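Local atomic coordinates of Red carotenoid protein (RCP) (Nostoc sp., PDB entry 5FCY), a protein that binds carotenoids as a soluble, all-helical cyanobacterial protein related to the N-terminal domain of the orange carotenoid protein, and probably serves in photoprotection. Residues Q19-D22 and V23-L27; R147-V150 and S151-A155; Q107-N111 and A112-P116; G58-N61 and Q62-L66. All coordinates share one frame; numbering follows the deposited sequence.

Interaction 1 (Q19-D22 and V23-L27). With BCR (beta-carotene), chain B.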
loop_
_atom_site.group_PDB
_atom_site.type_symbol
_atom_site.label_atom_id
_atom_site.label_comp_id
_atom_site.label_asym_id
_atom_site.label_seq_id
_atom_site.Cartn_x
_atom_site.Cartn_y
_atom_site.Cartn_z
ATOM N N GLN A 19 3.332 -2.768 10.375
ATOM C CA GLN A 19 2.736 -4.093 10.273
ATOM C C GLN A 19 1.989 -4.517 11.531
ATOM O O GLN A 19 1.358 -5.579 11.524
ATOM C CB GLN A 19 3.821 -5.123 9.952
ATOM C CG GLN A 19 4.351 -5.032 8.532
ATOM C CD GLN A 19 5.706 -5.690 8.368
ATOM O OE1 GLN A 19 6.550 -5.630 9.262
ATOM N NE2 GLN A 19 5.923 -6.323 7.222
ATOM N N LYS A 20 2.045 -3.727 12.603
ATOM C CA LYS A 20 1.307 -4.029 13.822
ATOM C C LYS A 20 -0.084 -3.414 13.838
ATOM O O LYS A 20 -0.894 -3.775 14.699
ATOM C CB LYS A 20 2.084 -3.534 15.046
ATOM C CG LYS A 20 3.371 -4.292 15.307
ATOM C CD LYS A 20 4.300 -3.501 16.214
ATOM C CE LYS A 20 5.651 -4.187 16.381
ATOM N NZ LYS A 20 6.696 -3.246 16.886
ATOM N N LEU A 21 -0.378 -2.504 12.915
ATOM C CA LEU A 21 -1.671 -1.846 12.868
ATOM C C LEU A 21 -2.720 -2.778 12.267
ATOM O O LEU A 21 -2.407 -3.804 11.657
ATOM C CB LEU A 21 -1.581 -0.560 12.048
ATOM C CG LEU A 21 -0.402 0.367 12.349
ATOM C CD1 LEU A 21 -0.426 1.572 11.415
ATOM C CD2 LEU A 21 -0.416 0.813 13.807
ATOM N N ASP A 22 -3.985 -2.412 12.451
ATOM C CA ASP A 22 -5.063 -3.097 11.756
ATOM C C ASP A 22 -4.922 -2.892 10.249
ATOM O O ASP A 22 -4.327 -1.918 9.780
ATOM C CB ASP A 22 -6.424 -2.592 12.241
ATOM C CG ASP A 22 -6.696 -2.940 13.697
ATOM O OD1 ASP A 22 -6.254 -4.020 14.147
ATOM O OD2 ASP A 22 -7.352 -2.134 14.391
ATOM N N VAL A 23 -5.479 -3.835 9.486
ATOM C CA VAL A 23 -5.333 -3.810 8.030
ATOM C C VAL A 23 -5.850 -2.494 7.463
ATOM O O VAL A 23 -5.188 -1.847 6.643
ATOM C CB VAL A 23 -6.049 -5.016 7.399
ATOM C CG1 VAL A 23 -5.992 -4.945 5.877
ATOM C CG2 VAL A 23 -5.416 -6.299 7.884
ATOM N N ASP A 24 -7.052 -2.089 7.875
ATOM C CA ASP A 24 -7.603 -0.827 7.396
ATOM C C ASP A 24 -6.774 0.354 7.880
ATOM O O ASP A 24 -6.578 1.325 7.142
ATOM C CB ASP A 24 -9.055 -0.690 7.846
ATOM C CG ASP A 24 -10.009 -1.512 6.999
ATOM O OD1 ASP A 24 -9.554 -2.105 5.998
ATOM O OD2 ASP A 24 -11.214 -1.553 7.328
ATOM N N GLU A 25 -6.278 0.288 9.117
ATOM C CA GLU A 25 -5.386 1.329 9.614
ATOM C C GLU A 25 -4.123 1.415 8.767
ATOM O O GLU A 25 -3.626 2.512 8.484
ATOM C CB GLU A 25 -5.034 1.054 11.077
ATOM C CG GLU A 25 -4.317 2.195 11.777
ATOM C CD GLU A 25 -5.221 3.385 12.025
ATOM O OE1 GLU A 25 -6.415 3.309 11.668
ATOM O OE2 GLU A 25 -4.739 4.395 12.577
ATOM N N GLN A 26 -3.586 0.263 8.355
ATOM C CA GLN A 26 -2.413 0.252 7.488
ATOM C C GLN A 26 -2.709 0.949 6.168
ATOM O O GLN A 26 -1.924 1.781 5.699
ATOM C CB GLN A 26 -1.955 -1.186 7.236
ATOM C CG GLN A 26 -1.348 -1.883 8.448
ATOM C CD GLN A 26 -0.711 -3.222 8.107
ATOM O OE1 GLN A 26 0.110 -3.319 7.196
ATOM N NE2 GLN A 26 -1.092 -4.261 8.841
ATOM N N LEU A 27 -3.840 0.610 5.548
ATOM C CA LEU A 27 -4.199 1.222 4.275
ATOM C C LEU A 27 -4.412 2.721 4.428
ATOM O O LEU A 27 -4.084 3.498 3.524
ATOM C CB LEU A 27 -5.453 0.550 3.715
ATOM C CG LEU A 27 -5.238 -0.838 3.110
ATOM C CD1 LEU A 27 -6.545 -1.615 3.055
ATOM C CD2 LEU A 27 -4.629 -0.717 1.721
HETATM C C1 BCR B . -12.019 1.570 3.555
HETATM C C2 BCR B . -12.890 2.106 4.688
HETATM C C3 BCR B . -12.304 1.888 6.079
HETATM C C4 BCR B . -10.783 1.963 6.066
HETATM C C5 BCR B . -10.307 2.667 4.820
HETATM C C6 BCR B . -10.611 2.130 3.639
HETATM C C7 BCR B . -9.697 2.055 2.452
HETATM C C8 BCR B . -8.423 2.497 2.381
HETATM C C9 BCR B . -7.610 2.359 1.135
HETATM C C10 BCR B . -6.351 2.870 1.111
HETATM C C11 BCR B . -5.432 2.804 -0.039
HETATM C C33 BCR B . -9.576 3.959 4.962
HETATM C C31 BCR B . -12.707 1.937 2.241
HETATM C C32 BCR B . -11.937 0.061 3.703
HETATM C C34 BCR B . -8.229 1.659 -0.045
HETATM C C12 BCR B . -4.197 3.326 0.052
HETATM C C13 BCR B . -3.220 3.284 -1.067
HETATM C C14 BCR B . -1.993 3.845 -0.889
HETATM C C15 BCR B . -0.926 3.873 -1.900
HETATM C C16 BCR B . 0.256 4.462 -1.664
HETATM C C17 BCR B . 1.287 4.461 -2.713
HETATM C C18 BCR B . 2.502 5.031 -2.586
HETATM C C19 BCR B . 3.431 4.925 -3.743
HETATM C C20 BCR B . 4.694 5.370 -3.738
HETATM C C21 BCR B . 5.534 5.208 -4.934
HETATM C C22 BCR B . 6.800 5.661 -5.010
HETATM C C23 BCR B . 7.538 5.459 -6.289
HETATM C C24 BCR B . 8.758 5.963 -6.519
HETATM C C25 BCR B . 9.501 5.786 -7.801
HETATM C C26 BCR B . 9.001 5.164 -8.870
HETATM C C27 BCR B . 9.734 3.960 -9.415
HETATM C C28 BCR B . 11.212 4.076 -9.064
HETATM C C29 BCR B . 11.659 5.533 -9.029
HETATM C C30 BCR B . 10.906 6.328 -7.963
HETATM C C35 BCR B . -3.641 2.603 -2.339
HETATM C C36 BCR B . 2.861 5.736 -1.307
HETATM C C37 BCR B . 7.378 6.364 -3.813
HETATM C C38 BCR B . 7.790 5.692 -9.599
HETATM C C39 BCR B . 10.794 7.787 -8.380
HETATM C C40 BCR B . 11.693 6.243 -6.661
#
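Q26 reaches back from the first turn of helix 23-35 to L21 in the loop before it. Its amide NE2 donates to L21 O at 3.1 Å, with an N-H...O angle of 155°. NE2 comes from above the L21 carbonyl plane, and that oxygen is tilted out of the amide plane of Q26. Q26 CG is anti to the carbonyl carbon (chi1 -70°) and the chain is extended beyond it, which carries the amide past D22 O toward the loop. Q26 CG packs on L21 CB at 3.8 Å. Q26 also bonds through its backbone: Q26 N to D22 O is 2.7 Å and starts the helix. D22 holds the N-cap position, but its carboxylate makes no capping bond. L21 CB also meets E25 CG at 3.9 Å. The E25 chain then bends at chi2 (70°), and its carboxylate leads away to Y121, S127 and the backbone of S124. The other end of the Q26 amide, OE1, bonds Y149 OH. Cutting Q26 back to an alanine is likely to leave L21 O and the Y149 hydroxyl each without this partner. On the carotenoid side, D24 CB lies 3.6 Å from beta-carotene C4, and L27 CB lies 3.6 Å from C10. D24 is also salt-bridged to R76. The turn joins helices 9-19 and 23-35, with L21 against helix 125-136 and V23, Q26 and L27 against helix 68-79.

Interaction 2 (R147-V150 and S151-A155)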
loop_
_atom_site.group_PDB
_atom_site.type_symbol
_atom_site.label_atom_id
_atom_site.label_comp_id
_atom_site.label_asym_id
_atom_site.label_seq_id
_atom_site.Cartn_x
_atom_site.Cartn_y
_atom_site.Cartn_z
ATOM N N ARG A 147 9.267 0.234 -0.263
ATOM C CA ARG A 147 9.601 -1.015 -0.937
ATOM C C ARG A 147 9.600 -2.185 0.037
ATOM O O ARG A 147 9.073 -3.259 -0.273
ATOM C CB ARG A 147 10.960 -0.892 -1.624
ATOM C CG ARG A 147 10.964 0.048 -2.818
ATOM C CD ARG A 147 12.341 0.154 -3.460
ATOM N NE ARG A 147 12.861 -1.151 -3.866
ATOM C CZ ARG A 147 13.676 -1.909 -3.133
ATOM N NH1 ARG A 147 14.088 -1.505 -1.936
ATOM N NH2 ARG A 147 14.084 -3.083 -3.601
ATOM N N ASP A 148 10.185 -1.999 1.223
ATOM C CA ASP A 148 10.230 -3.083 2.198
ATOM C C ASP A 148 8.857 -3.358 2.797
ATOM O O ASP A 148 8.571 -4.494 3.190
ATOM C CB ASP A 148 11.228 -2.756 3.309
ATOM C CG ASP A 148 12.624 -2.491 2.783
ATOM O OD1 ASP A 148 12.987 -3.056 1.728
ATOM O OD2 ASP A 148 13.359 -1.716 3.426
ATOM N N TYR A 149 7.999 -2.340 2.877
ATOM C CA TYR A 149 6.667 -2.533 3.439
ATOM C C TYR A 149 5.787 -3.357 2.502
ATOM O O TYR A 149 5.105 -4.290 2.940
ATOM C CB TYR A 149 6.030 -1.173 3.741
ATOM C CG TYR A 149 4.556 -1.235 4.063
ATOM C CD1 TYR A 149 4.085 -2.011 5.113
ATOM C CD2 TYR A 149 3.636 -0.507 3.325
ATOM C CE1 TYR A 149 2.740 -2.068 5.409
ATOM C CE2 TYR A 149 2.290 -0.557 3.614
ATOM C CZ TYR A 149 1.847 -1.339 4.658
ATOM O OH TYR A 149 0.507 -1.396 4.956
ATOM N N VAL A 150 5.800 -3.036 1.205
ATOM C CA VAL A 150 4.961 -3.753 0.248
ATOM C C VAL A 150 5.614 -5.028 -0.275
ATOM O O VAL A 150 4.909 -5.902 -0.801
ATOM C CB VAL A 150 4.587 -2.851 -0.944
ATOM C CG1 VAL A 150 3.912 -1.578 -0.460
ATOM C CG2 VAL A 150 5.812 -2.525 -1.800
ATOM N N SER A 151 6.931 -5.166 -0.142
ATOM C CA SER A 151 7.622 -6.313 -0.724
ATOM C C SER A 151 7.083 -7.649 -0.233
ATOM O O SER A 151 6.855 -8.541 -1.071
ATOM C CB SER A 151 9.124 -6.204 -0.445
ATOM O OG SER A 151 9.780 -7.413 -0.776
ATOM N N PRO A 152 6.875 -7.876 1.064
ATOM C CA PRO A 152 6.414 -9.190 1.521
ATOM C C PRO A 152 4.907 -9.392 1.470
ATOM O O PRO A 152 4.426 -10.400 1.993
ATOM C CB PRO A 152 6.926 -9.233 2.967
ATOM C CG PRO A 152 6.866 -7.821 3.413
ATOM C CD PRO A 152 7.197 -6.987 2.199
ATOM N N MET A 153 4.149 -8.486 0.856
ATOM C CA MET A 153 2.708 -8.661 0.773
ATOM C C MET A 153 2.367 -9.744 -0.253
ATOM O O MET A 153 3.239 -10.299 -0.929
ATOM C CB MET A 153 2.032 -7.340 0.415
ATOM C CG MET A 153 2.104 -6.288 1.507
ATOM S SD MET A 153 1.271 -4.772 1.009
ATOM C CE MET A 153 1.601 -3.713 2.413
ATOM N N GLY A 154 1.074 -10.050 -0.364
ATOM C CA GLY A 154 0.609 -11.047 -1.308
ATOM C C GLY A 154 1.031 -12.458 -0.920
ATOM O O GLY A 154 1.454 -12.739 0.202
ATOM N N ALA A 155 0.899 -13.356 -1.893
ATOM C CA ALA A 155 1.257 -14.758 -1.702
ATOM C C ALA A 155 2.393 -15.162 -2.635
ATOM O O ALA A 155 3.492 -15.487 -2.184
ATOM C CB ALA A 155 0.045 -15.653 -1.928
#
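V150 to M153 form a type I beta turn at the end of helix 139-150, closed by M153 N to V150 O at 3.2 Å. A weak bond from S151 N to R147 O is the last helical one across this junction. P152 has no N-H to offer the helix, and its ring atom CD sits against D148 O instead. The turn brings M153 back over the helix end. Its side chain is extended, with chi2 and chi3 both close to 180°, and it runs out until the methyl lies over one face of the Y149 ring. M153 CE is 3.5 Å from the ring centroid, 21° off the normal, a CH-pi contact shifted toward the hydroxyl end. The closest ring atom is Y149 CZ, 3.3 Å from M153 CE. M153 SD stands further off, 5.2 Å from the centroid of the Y149 ring. V150 CG1 touches the same methyl more loosely, at 4.3 Å from M153 CE. The Y149 ring also stacks with W18 and meets F30 edge-to-face, while its hydroxyl is held by Q26. A serine in place of Y149 would probably open a gap under the M153 methyl and cost W18 its stacking partner. S151 OG is bonded to D95, which ties the turn to helix 95-110. This is a Met-aromatic contact, made where a helix ends in a proline-bearing beta turn.

Interaction 3 (Q107-N111 and A112-P116). With BCR (beta-carotene), chain B.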
loop_
_atom_site.group_PDB
_atom_site.type_symbol
_atom_site.label_atom_id
_atom_site.label_comp_id
_atom_site.label_asym_id
_atom_site.label_seq_id
_atom_site.Cartn_x
_atom_site.Cartn_y
_atom_site.Cartn_z
ATOM N N GLN A 107 -3.365 6.478 -7.585
ATOM C CA GLN A 107 -3.826 7.289 -8.708
ATOM C C GLN A 107 -5.242 6.898 -9.112
ATOM O O GLN A 107 -6.108 7.760 -9.301
ATOM C CB GLN A 107 -2.871 7.148 -9.892
ATOM C CG GLN A 107 -1.741 8.156 -9.899
ATOM C CD GLN A 107 -1.012 8.185 -11.224
ATOM O OE1 GLN A 107 -1.292 7.387 -12.118
ATOM N NE2 GLN A 107 -0.075 9.115 -11.363
ATOM N N GLY A 108 -5.495 5.595 -9.249
ATOM C CA GLY A 108 -6.827 5.127 -9.584
ATOM C C GLY A 108 -7.887 5.529 -8.579
ATOM O O GLY A 108 -9.078 5.492 -8.901
ATOM N N MET A 109 -7.480 5.911 -7.368
ATOM C CA MET A 109 -8.416 6.376 -6.352
ATOM C C MET A 109 -8.700 7.869 -6.479
ATOM O O MET A 109 -9.847 8.296 -6.304
ATOM C CB MET A 109 -7.871 6.061 -4.955
ATOM C CG MET A 109 -7.895 4.575 -4.610
ATOM S SD MET A 109 -7.071 4.171 -3.058
ATOM C CE MET A 109 -8.210 4.876 -1.869
ATOM N N ASP A 110 -7.679 8.677 -6.778
ATOM C CA ASP A 110 -7.911 10.095 -7.038
ATOM C C ASP A 110 -8.748 10.299 -8.293
ATOM O O ASP A 110 -9.514 11.265 -8.375
ATOM C CB ASP A 110 -6.580 10.838 -7.171
ATOM C CG ASP A 110 -6.040 11.320 -5.837
ATOM O OD1 ASP A 110 -6.850 11.602 -4.928
ATOM O OD2 ASP A 110 -4.804 11.428 -5.703
ATOM N N ASN A 111 -8.615 9.409 -9.274
ATOM C CA ASN A 111 -9.382 9.481 -10.509
ATOM C C ASN A 111 -10.689 8.700 -10.435
ATOM O O ASN A 111 -11.333 8.496 -11.468
ATOM C CB ASN A 111 -8.541 8.968 -11.682
ATOM C CG ASN A 111 -7.209 9.683 -11.799
ATOM O OD1 ASN A 111 -7.021 10.762 -11.236
ATOM N ND2 ASN A 111 -6.277 9.087 -12.534
ATOM N N ALA A 112 -11.088 8.258 -9.245
ATOM C CA ALA A 112 -12.341 7.539 -9.022
ATOM C C ALA A 112 -12.385 6.186 -9.723
ATOM O O ALA A 112 -13.458 5.575 -9.811
ATOM C CB ALA A 112 -13.549 8.380 -9.453
ATOM N N THR A 113 -11.251 5.694 -10.227
ATOM C CA THR A 113 -11.227 4.378 -10.857
ATOM C C THR A 113 -11.243 3.257 -9.825
ATOM O O THR A 113 -11.827 2.197 -10.075
ATOM C CB THR A 113 -9.993 4.240 -11.749
ATOM O OG1 THR A 113 -9.829 5.428 -12.533
ATOM C CG2 THR A 113 -10.142 3.049 -12.677
ATOM N N ILE A 114 -10.609 3.469 -8.676
ATOM C CA ILE A 114 -10.586 2.497 -7.593
ATOM C C ILE A 114 -11.459 3.018 -6.462
ATOM O O ILE A 114 -11.573 4.232 -6.250
ATOM C CB ILE A 114 -9.145 2.233 -7.107
ATOM C CG1 ILE A 114 -8.245 1.863 -8.288
ATOM C CG2 ILE A 114 -9.119 1.136 -6.050
ATOM C CD1 ILE A 114 -8.708 0.650 -9.080
ATOM N N VAL A 115 -12.080 2.091 -5.739
ATOM C CA VAL A 115 -12.999 2.420 -4.650
ATOM C C VAL A 115 -12.421 3.585 -3.855
ATOM O O VAL A 115 -11.228 3.567 -3.518
ATOM C CB VAL A 115 -13.261 1.199 -3.754
ATOM C CG1 VAL A 115 -11.981 0.753 -3.040
ATOM C CG2 VAL A 115 -14.377 1.496 -2.754
ATOM N N PRO A 116 -13.204 4.616 -3.546
ATOM C CA PRO A 116 -12.626 5.828 -2.951
ATOM C C PRO A 116 -12.266 5.631 -1.486
ATOM O O PRO A 116 -12.596 4.628 -0.851
ATOM C CB PRO A 116 -13.739 6.865 -3.119
ATOM C CG PRO A 116 -14.993 6.063 -3.107
ATOM C CD PRO A 116 -14.656 4.752 -3.766
HETATM C C1 BCR B . -12.019 1.570 3.555
HETATM C C2 BCR B . -12.890 2.106 4.688
HETATM C C3 BCR B . -12.304 1.888 6.079
HETATM C C4 BCR B . -10.783 1.963 6.066
HETATM C C5 BCR B . -10.307 2.667 4.820
HETATM C C6 BCR B . -10.611 2.130 3.639
HETATM C C7 BCR B . -9.697 2.055 2.452
HETATM C C8 BCR B . -8.423 2.497 2.381
HETATM C C9 BCR B . -7.610 2.359 1.135
HETATM C C10 BCR B . -6.351 2.870 1.111
HETATM C C11 BCR B . -5.432 2.804 -0.039
HETATM C C33 BCR B . -9.576 3.959 4.962
HETATM C C31 BCR B . -12.707 1.937 2.241
HETATM C C32 BCR B . -11.937 0.061 3.703
HETATM C C34 BCR B . -8.229 1.659 -0.045
HETATM C C12 BCR B . -4.197 3.326 0.052
HETATM C C13 BCR B . -3.220 3.284 -1.067
HETATM C C14 BCR B . -1.993 3.845 -0.889
HETATM C C15 BCR B . -0.926 3.873 -1.900
HETATM C C16 BCR B . 0.256 4.462 -1.664
HETATM C C17 BCR B . 1.287 4.461 -2.713
HETATM C C18 BCR B . 2.502 5.031 -2.586
HETATM C C19 BCR B . 3.431 4.925 -3.743
HETATM C C20 BCR B . 4.694 5.370 -3.738
HETATM C C21 BCR B . 5.534 5.208 -4.934
HETATM C C22 BCR B . 6.800 5.661 -5.010
HETATM C C23 BCR B . 7.538 5.459 -6.289
HETATM C C24 BCR B . 8.758 5.963 -6.519
HETATM C C25 BCR B . 9.501 5.786 -7.801
HETATM C C26 BCR B . 9.001 5.164 -8.870
HETATM C C27 BCR B . 9.734 3.960 -9.415
HETATM C C28 BCR B . 11.212 4.076 -9.064
HETATM C C29 BCR B . 11.659 5.533 -9.029
HETATM C C30 BCR B . 10.906 6.328 -7.963
HETATM C C35 BCR B . -3.641 2.603 -2.339
HETATM C C36 BCR B . 2.861 5.736 -1.307
HETATM C C37 BCR B . 7.378 6.364 -3.813
HETATM C C38 BCR B . 7.790 5.692 -9.599
HETATM C C39 BCR B . 10.794 7.787 -8.380
HETATM C C40 BCR B . 11.693 6.243 -6.661
#
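I114 N donates to G108 O at 2.5 Å and A112 N to M109 O at 3.2 Å, folding the chain back where helix 95-110 ends. A112 has a positive phi (65°), a left-handed conformation that reverses the chain after the last helical turn. This is a helix C-terminal turn, followed by an extended run through I114 and V115 toward P116. G108 has no side chain where I114 packs over its backbone.

The apolar contact centres on M109 and I114. M109 CG meets I114 CB at 3.6 Å. I114 CG1 is turned over the G108 backbone, 3.7 Å from G108 C. Its CD1 end leads on to F60, V63 and K64 of helix 53-64.

The carotenoid contact belongs to M109. Its chain runs straight to the sulfur and bends there (chi3 70°). M109 SD is 3.7 Å from beta-carotene C11, and M109 CE is 3.7 Å from the methyl C34. W31 of helix 23-35 also packs on M109.

The D110 carboxylate bonds Y34 OH, and the backbone N of V115 bonds the Q71 side chain.

Interaction 4 (G58-N61 and Q62-L66)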
loop_
_atom_site.group_PDB
_atom_site.type_symbol
_atom_site.label_atom_id
_atom_site.label_comp_id
_atom_site.label_asym_id
_atom_site.label_seq_id
_atom_site.Cartn_x
_atom_site.Cartn_y
_atom_site.Cartn_z
ATOM N N GLY A 58 -0.683 -3.875 -15.816
ATOM C CA GLY A 58 -1.437 -5.089 -16.060
ATOM C C GLY A 58 -2.195 -5.535 -14.829
ATOM O O GLY A 58 -3.427 -5.626 -14.847
ATOM N N LEU A 59 -1.464 -5.813 -13.746
ATOM C CA LEU A 59 -2.110 -6.201 -12.496
ATOM C C LEU A 59 -3.114 -5.150 -12.047
ATOM O O LEU A 59 -4.154 -5.490 -11.473
ATOM C CB LEU A 59 -1.054 -6.433 -11.411
ATOM C CG LEU A 59 -1.519 -7.096 -10.109
ATOM C CD1 LEU A 59 -1.968 -8.531 -10.351
ATOM C CD2 LEU A 59 -0.418 -7.056 -9.058
ATOM N N PHE A 60 -2.827 -3.874 -12.310
ATOM C CA PHE A 60 -3.748 -2.806 -11.937
ATOM C C PHE A 60 -5.061 -2.914 -12.703
ATOM O O PHE A 60 -6.132 -2.624 -12.159
ATOM C CB PHE A 60 -3.089 -1.449 -12.179
ATOM C CG PHE A 60 -4.037 -0.290 -12.104
ATOM C CD1 PHE A 60 -4.535 0.138 -10.885
ATOM C CD2 PHE A 60 -4.422 0.379 -13.252
ATOM C CE1 PHE A 60 -5.407 1.206 -10.815
ATOM C CE2 PHE A 60 -5.292 1.447 -13.189
ATOM C CZ PHE A 60 -5.785 1.861 -11.968
ATOM N N ASN A 61 -5.002 -3.326 -13.971
ATOM C CA ASN A 61 -6.225 -3.470 -14.754
ATOM C C ASN A 61 -7.106 -4.582 -14.201
ATOM O O ASN A 61 -8.326 -4.418 -14.093
ATOM C CB ASN A 61 -5.884 -3.731 -16.220
ATOM C CG ASN A 61 -5.422 -2.482 -16.940
ATOM O OD1 ASN A 61 -5.991 -1.404 -16.764
ATOM N ND2 ASN A 61 -4.381 -2.618 -17.750
ATOM N N GLN A 62 -6.508 -5.721 -13.844
ATOM C CA GLN A 62 -7.270 -6.785 -13.202
ATOM C C GLN A 62 -7.977 -6.297 -11.945
ATOM O O GLN A 62 -8.973 -6.902 -11.532
ATOM C CB GLN A 62 -6.353 -7.958 -12.849
ATOM C CG GLN A 62 -5.606 -8.551 -14.027
ATOM C CD GLN A 62 -4.900 -9.843 -13.665
ATOM O OE1 GLN A 62 -5.442 -10.675 -12.937
ATOM N NE2 GLN A 62 -3.683 -10.014 -14.164
ATOM N N VAL A 63 -7.486 -5.221 -11.333
ATOM C CA VAL A 63 -8.085 -4.705 -10.105
ATOM C C VAL A 63 -9.313 -3.862 -10.418
ATOM O O VAL A 63 -10.417 -4.139 -9.936
ATOM C CB VAL A 63 -7.044 -3.906 -9.298
ATOM C CG1 VAL A 63 -7.692 -3.198 -8.108
ATOM C CG2 VAL A 63 -5.946 -4.826 -8.824
ATOM N N LYS A 64 -9.137 -2.809 -11.220
ATOM C CA LYS A 64 -10.259 -1.939 -11.545
ATOM C C LYS A 64 -11.324 -2.648 -12.369
ATOM O O LYS A 64 -12.427 -2.113 -12.517
ATOM C CB LYS A 64 -9.761 -0.690 -12.278
ATOM C CG LYS A 64 -9.349 -0.907 -13.725
ATOM C CD LYS A 64 -8.359 0.166 -14.170
ATOM C CE LYS A 64 -8.477 0.480 -15.655
ATOM N NZ LYS A 64 -9.669 1.324 -15.966
ATOM N N GLU A 65 -11.026 -3.836 -12.897
ATOM C CA GLU A 65 -12.022 -4.644 -13.585
ATOM C C GLU A 65 -12.956 -5.365 -12.621
ATOM O O GLU A 65 -13.910 -6.007 -13.073
ATOM C CB GLU A 65 -11.324 -5.665 -14.487
ATOM C CG GLU A 65 -12.228 -6.335 -15.506
ATOM C CD GLU A 65 -11.470 -7.294 -16.399
ATOM O OE1 GLU A 65 -10.255 -7.480 -16.170
ATOM O OE2 GLU A 65 -12.085 -7.861 -17.327
ATOM N N LEU A 66 -12.707 -5.279 -11.318
ATOM C CA LEU A 66 -13.563 -5.895 -10.318
ATOM C C LEU A 66 -14.588 -4.891 -9.802
ATOM O O LEU A 66 -14.578 -3.709 -10.155
ATOM C CB LEU A 66 -12.732 -6.431 -9.151
ATOM C CG LEU A 66 -11.651 -7.464 -9.468
ATOM C CD1 LEU A 66 -10.849 -7.776 -8.215
ATOM C CD2 LEU A 66 -12.261 -8.733 -10.044
#
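F60 O takes two backbone donors as helix 53-64 nears its end, K64 N at 3.2 Å and V63 N at 3.0 Å. Q62 N to G58 O is a regular helical bond of 3.2 Å, with an N-H...O angle of 163°. E65 N carries the pattern one residue on by bonding N61 O. V63 N also makes a weak bond to L59 O. The oxygen of F60 thus serves an i to i+3 and an i to i+4 bond together, so alpha-helical and 3-10 type bonding mix in this turn.

K64 is the side chain that reaches across. Its CG stands between the backbone N and the carbonyl carbon (chi1 74°), and the chain bends at chi3 and chi4, with CD at F60 and CE at N61. K64 CD meets the F60 ring obliquely, 3.5 Å from F60 CE2. N61 lies beside K64, pointing the same way, and its OD1 is 3.3 Å from K64 CE.

On other faces of the helix, V63 CG2 sits 3.3 Å from L59 O. L59 and V63 pack on F101 of helix 95-110, F60 on L104 there, and V63 also on L105. Q62 NE2 makes a weak bond to E89, and the Q62 side chain touches L86 of helix 85-91.

Along the chain the contacts come in the order 1, 4, 3, 2, each within one continuous segment, so none nests in or crosses another. Interaction 1 closes the short loop between helices 9-19 and 23-35. Interaction 4 lies near the end of helix 53-64, interaction 3 where helix 95-110 gives way to a loop, and interaction 2 where helix 139-150 does. Two pairs meet in space. Interactions 1 and 2 join through Q26 and Y149, which ties the start of helix 23-35 to the end of helix 139-150. Interactions 3 and 4 pack through I114 and T113 on F60, V63 and K64. Interactions 1 and 3 both touch the beta-carotene, with centres about 20 Å apart.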